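Inorganic pyrophosphatase (Neisseria gonorrhoeae, PDB 5TEA) probably catalyses the magnesium-dependent hydrolysis of inorganic pyrophosphate to two phosphate ions, working as a homohexamer. Local coordinates at residues Q14-G19 with I25-N30; D113-V118 with K171-E176. All blocks are in the same frame, centred on the assembly; numbering follows the deposited sequence.

Overall arrangement
Interactions 1 and 2, whose centres lie about 12 Å apart, show how two contacts can draw on one barrel sheet. They follow one another along the chain. Interaction 1 brings residues 14-19, the end of helix 12-15 and the chain that leaves it, against strand 25-32; interaction 2 later brings helix 167-183 over strand 110-119. Both strands belong to the same mixed sheet. The two contacts meet at Ile-26, whose CD1 lies 3.9 Å from SG of Cys-117 and 4.1 Å from CD1 of Ile-174. Strand 25-32 and the C-terminal helix therefore share one apolar interior, behind strands that help carry the metal-binding carboxylates.

Interaction 1. Residues Q14-G19 with I25-N30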
# COMPACT_ATOMS: atom_id res chain seq x y z
N GLN B 14 -21.33 19.24 -18.00
CA GLN B 14 -21.53 19.74 -19.35
C GLN B 14 -21.08 18.77 -20.43
O GLN B 14 -21.69 18.72 -21.50
CB GLN B 14 -20.80 21.07 -19.54
N ILE B 15 -20.03 17.99 -20.18
CA ILE B 15 -19.52 17.04 -21.17
C ILE B 15 -20.25 15.70 -21.10
O ILE B 15 -20.36 15.01 -22.12
CB ILE B 15 -18.01 16.84 -20.99
CG1 ILE B 15 -17.71 16.28 -19.60
CG2 ILE B 15 -17.26 18.15 -21.22
CD1 ILE B 15 -16.38 15.56 -19.48
N LEU B 16 -20.73 15.32 -19.93
CA LEU B 16 -21.33 14.01 -19.71
C LEU B 16 -22.82 14.16 -19.45
O LEU B 16 -23.25 15.07 -18.74
CB LEU B 16 -20.70 13.29 -18.52
CG LEU B 16 -19.41 12.50 -18.71
CD1 LEU B 16 -18.89 12.01 -17.35
CD2 LEU B 16 -19.67 11.34 -19.66
N THR B 17 -23.59 13.25 -20.00
CA THR B 17 -24.99 13.07 -19.68
C THR B 17 -25.14 11.90 -18.71
O THR B 17 -24.17 11.20 -18.42
CB THR B 17 -25.79 12.81 -20.95
OG1 THR B 17 -25.42 11.53 -21.48
CG2 THR B 17 -25.52 13.89 -21.97
N PRO B 18 -26.34 11.67 -18.17
CA PRO B 18 -26.52 10.48 -17.32
C PRO B 18 -26.31 9.17 -18.06
O PRO B 18 -26.08 8.15 -17.41
CB PRO B 18 -27.97 10.60 -16.82
CG PRO B 18 -28.26 12.06 -16.91
CD PRO B 18 -27.54 12.53 -18.14
N GLY B 19 -26.40 9.16 -19.39
CA GLY B 19 -26.22 7.91 -20.12
C GLY B 19 -27.51 7.15 -20.37
O GLY B 19 -28.60 7.74 -20.41
N ILE B 25 -27.16 1.22 -18.07
CA ILE B 25 -25.74 1.53 -18.18
C ILE B 25 -25.64 3.05 -18.16
O ILE B 25 -26.03 3.71 -19.13
CB ILE B 25 -25.10 0.96 -19.45
CG1 ILE B 25 -25.44 -0.53 -19.59
CG2 ILE B 25 -23.56 1.17 -19.44
CD1 ILE B 25 -24.86 -1.38 -18.51
N ILE B 26 -25.15 3.61 -17.04
CA ILE B 26 -25.14 5.06 -16.85
C ILE B 26 -23.69 5.54 -16.74
O ILE B 26 -22.76 4.76 -16.59
CB ILE B 26 -25.92 5.47 -15.60
CG1 ILE B 26 -25.23 4.92 -14.35
CG2 ILE B 26 -27.39 5.03 -15.74
CD1 ILE B 26 -25.88 5.31 -13.05
N ASN B 27 -23.53 6.87 -16.77
CA ASN B 27 -22.22 7.48 -16.59
C ASN B 27 -22.05 7.88 -15.13
O ASN B 27 -22.96 8.47 -14.54
CB ASN B 27 -22.05 8.71 -17.51
CG ASN B 27 -22.07 8.34 -18.98
OD1 ASN B 27 -21.56 7.29 -19.37
ND2 ASN B 27 -22.69 9.18 -19.81
N VAL B 28 -20.90 7.54 -14.56
CA VAL B 28 -20.59 7.81 -13.16
C VAL B 28 -19.24 8.50 -13.09
O VAL B 28 -18.30 8.11 -13.80
CB VAL B 28 -20.60 6.51 -12.32
CG1 VAL B 28 -20.04 6.75 -10.92
CG2 VAL B 28 -22.04 6.00 -12.23
N VAL B 29 -19.14 9.54 -12.27
CA VAL B 29 -17.87 10.20 -11.98
C VAL B 29 -17.45 9.83 -10.56
O VAL B 29 -18.23 10.01 -9.61
CB VAL B 29 -17.99 11.73 -12.15
CG1 VAL B 29 -16.73 12.44 -11.65
CG2 VAL B 29 -18.25 12.08 -13.62
N ASN B 30 -16.24 9.29 -10.41
CA ASN B 30 -15.78 8.83 -9.10
C ASN B 30 -15.20 9.99 -8.30
O ASN B 30 -14.36 10.76 -8.82
CB ASN B 30 -14.74 7.72 -9.21
CG ASN B 30 -14.48 7.03 -7.88
OD1 ASN B 30 -15.40 6.47 -7.27
ND2 ASN B 30 -13.24 7.05 -7.41
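Asn-27 and Pro-18 meet at the open end of an antiparallel beta hairpin, the short strand 19-20 turning back onto the long strand 25-32 of the pyrophosphatase barrel. The backbone N of Asn-27 donates to O of Pro-18 at 2.9 Å, one step from the non-hydrogen-bonded pair of Gly-19 and Ile-26, where the alpha carbons are 4.5 Å apart. The side chain of Asn-27 adds a second grip. With CG beside its own backbone N (chi1 -64°), the amide reaches the incoming chain, and ND2 gives a fairly straight bond (161°) to O of Thr-17. That oxygen lies close to the amide plane, whereas the donor stands well above the carbonyl plane of Thr-17, about 44° out of it. Main chain and side chain of one asparagine thus hold two consecutive carbonyls. Leu-16, the first residue to leave the helix, crosses over this amide: its CD2 sits on the face of the group, 3.7 Å from ND2, while its other methyl, CD1, turns to CG2 of Val-29 at 3.8 Å. Phe-94 of the neighbouring strand packs against both Leu-16 and Val-29, and Leu-46 of a second subunit also touches Leu-16, so the helix exit borders an interface of the hexamer. Ile-26 instead sends CG1 between its backbone N and carbonyl carbon, leading the chain away toward the interior. At the root of that side chain, CB of Ile-26 lies 3.2 Å from O of Pro-18.

Interaction 2. Residues D113-V118 with K171-E176; sequences DKIVCV and KKVIKE
The carboxylate of Asp-113 is the flat group here, and Val-173 meets it beyond OD2 and not over the middle of a face: CG1 and CG2 of the valine each lie 3.9 Å from that oxygen. The polar needs of the group are met from strand 94-107, where Lys-104 forms a salt bridge with OD2 and the backbone N of Phe-105 donates to OD1; these bonds probably fix its rotation. Glu-176 OE1 stands 6.3 Å from Asp-113 OD2, a like charge probably softened by Lys-172, whose NZ pairs with Glu-176 OE2 at 3.6 Å on the helix surface. Deeper in, the contact becomes wholly apolar. Ile-115 carries CG1 beside its backbone N (chi1 -49°), and a second turn at chi2 brings CD1 to the helix, 3.9 Å from CG1 of Ile-174 and 4.1 Å from CG1 of Val-173. The second branch, CG2, meets CD1 of Ile-174 at 4.0 Å, so both branches of the strand residue cross the helix isoleucine. Leu-79, next in sequence to the calcium ligands Glu-78 and Asp-80, touches both isoleucines. Here a C-terminal helix covers one side of a strand from which Lys-114 turns the other way, to the metal-site carboxylates of Asp-80 and Asp-112, consistent with the beta-barrel fold of soluble family I pyrophosphatases.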
# COMPACT_ATOMS: atom_id res chain seq x y z
N ASP B 113 -30.76 9.15 -1.46
CA ASP B 113 -30.57 7.80 -1.99
C ASP B 113 -29.23 7.69 -2.69
O ASP B 113 -28.69 8.68 -3.21
CB ASP B 113 -31.68 7.44 -2.98
CG ASP B 113 -33.05 7.41 -2.35
OD1 ASP B 113 -33.15 7.17 -1.13
OD2 ASP B 113 -34.05 7.62 -3.09
N LYS B 114 -28.71 6.46 -2.77
CA LYS B 114 -27.43 6.19 -3.41
C LYS B 114 -27.59 5.00 -4.35
O LYS B 114 -28.01 3.92 -3.92
CB LYS B 114 -26.34 5.95 -2.35
CG LYS B 114 -26.40 7.04 -1.27
CD LYS B 114 -25.11 7.27 -0.53
CE LYS B 114 -25.36 8.19 0.66
NZ LYS B 114 -25.84 9.53 0.23
N ILE B 115 -27.30 5.22 -5.62
CA ILE B 115 -27.42 4.17 -6.64
C ILE B 115 -26.23 3.23 -6.48
O ILE B 115 -25.10 3.69 -6.33
CB ILE B 115 -27.45 4.79 -8.04
CG1 ILE B 115 -28.47 5.93 -8.11
CG2 ILE B 115 -27.78 3.73 -9.11
CD1 ILE B 115 -29.90 5.46 -7.76
N VAL B 116 -26.49 1.92 -6.49
CA VAL B 116 -25.43 0.92 -6.37
C VAL B 116 -25.04 0.48 -7.78
O VAL B 116 -25.91 0.10 -8.58
CB VAL B 116 -25.86 -0.28 -5.51
CG1 VAL B 116 -24.66 -1.21 -5.28
CG2 VAL B 116 -26.47 0.19 -4.19
N CYS B 117 -23.75 0.55 -8.09
CA CYS B 117 -23.27 0.31 -9.44
C CYS B 117 -22.02 -0.56 -9.40
O CYS B 117 -21.32 -0.62 -8.39
CB CYS B 117 -22.91 1.61 -10.18
SG CYS B 117 -24.29 2.69 -10.56
N VAL B 118 -21.74 -1.18 -10.54
CA VAL B 118 -20.44 -1.79 -10.82
C VAL B 118 -19.99 -1.29 -12.19
O VAL B 118 -20.82 -0.84 -13.00
CB VAL B 118 -20.51 -3.33 -10.80
CG1 VAL B 118 -20.84 -3.83 -9.37
CG2 VAL B 118 -21.57 -3.84 -11.81
N LYS B 171 -33.66 2.88 -11.25
CA LYS B 171 -33.90 3.67 -12.47
C LYS B 171 -34.94 4.75 -12.24
O LYS B 171 -34.83 5.85 -12.79
CB LYS B 171 -34.34 2.76 -13.60
CG LYS B 171 -33.22 1.90 -14.16
CD LYS B 171 -33.75 0.94 -15.22
CE LYS B 171 -32.72 -0.12 -15.58
NZ LYS B 171 -33.31 -1.14 -16.50
N LYS B 172 -35.98 4.45 -11.47
CA LYS B 172 -37.00 5.46 -11.21
C LYS B 172 -36.40 6.63 -10.45
O LYS B 172 -36.68 7.79 -10.76
CB LYS B 172 -38.16 4.83 -10.45
CG LYS B 172 -39.28 5.81 -10.13
CD LYS B 172 -40.41 5.13 -9.39
CE LYS B 172 -39.93 4.58 -8.05
NZ LYS B 172 -39.34 5.64 -7.18
N VAL B 173 -35.56 6.34 -9.46
CA VAL B 173 -34.87 7.39 -8.70
C VAL B 173 -34.01 8.24 -9.63
O VAL B 173 -34.04 9.47 -9.57
CB VAL B 173 -34.04 6.77 -7.57
CG1 VAL B 173 -33.13 7.83 -6.90
CG2 VAL B 173 -34.96 6.09 -6.56
N ILE B 174 -33.24 7.59 -10.52
CA ILE B 174 -32.41 8.33 -11.46
C ILE B 174 -33.26 9.23 -12.35
O ILE B 174 -32.97 10.41 -12.52
CB ILE B 174 -31.55 7.36 -12.30
CG1 ILE B 174 -30.54 6.63 -11.41
CG2 ILE B 174 -30.81 8.12 -13.38
CD1 ILE B 174 -29.86 5.40 -12.09
N LYS B 175 -34.35 8.68 -12.91
CA LYS B 175 -35.18 9.47 -13.81
C LYS B 175 -35.83 10.66 -13.09
O LYS B 175 -35.98 11.74 -13.67
CB LYS B 175 -36.25 8.59 -14.45
CG LYS B 175 -35.67 7.61 -15.47
CD LYS B 175 -36.76 6.81 -16.14
CE LYS B 175 -36.44 6.62 -17.61
NZ LYS B 175 -37.50 5.85 -18.33
N GLU B 176 -36.21 10.48 -11.82
CA GLU B 176 -36.72 11.60 -11.04
C GLU B 176 -35.66 12.67 -10.85
O GLU B 176 -35.96 13.88 -10.87
CB GLU B 176 -37.23 11.11 -9.69
CG GLU B 176 -38.53 10.31 -9.78
CD GLU B 176 -38.85 9.56 -8.49
OE1 GLU B 176 -38.01 9.57 -7.57
OE2 GLU B 176 -39.94 8.96 -8.41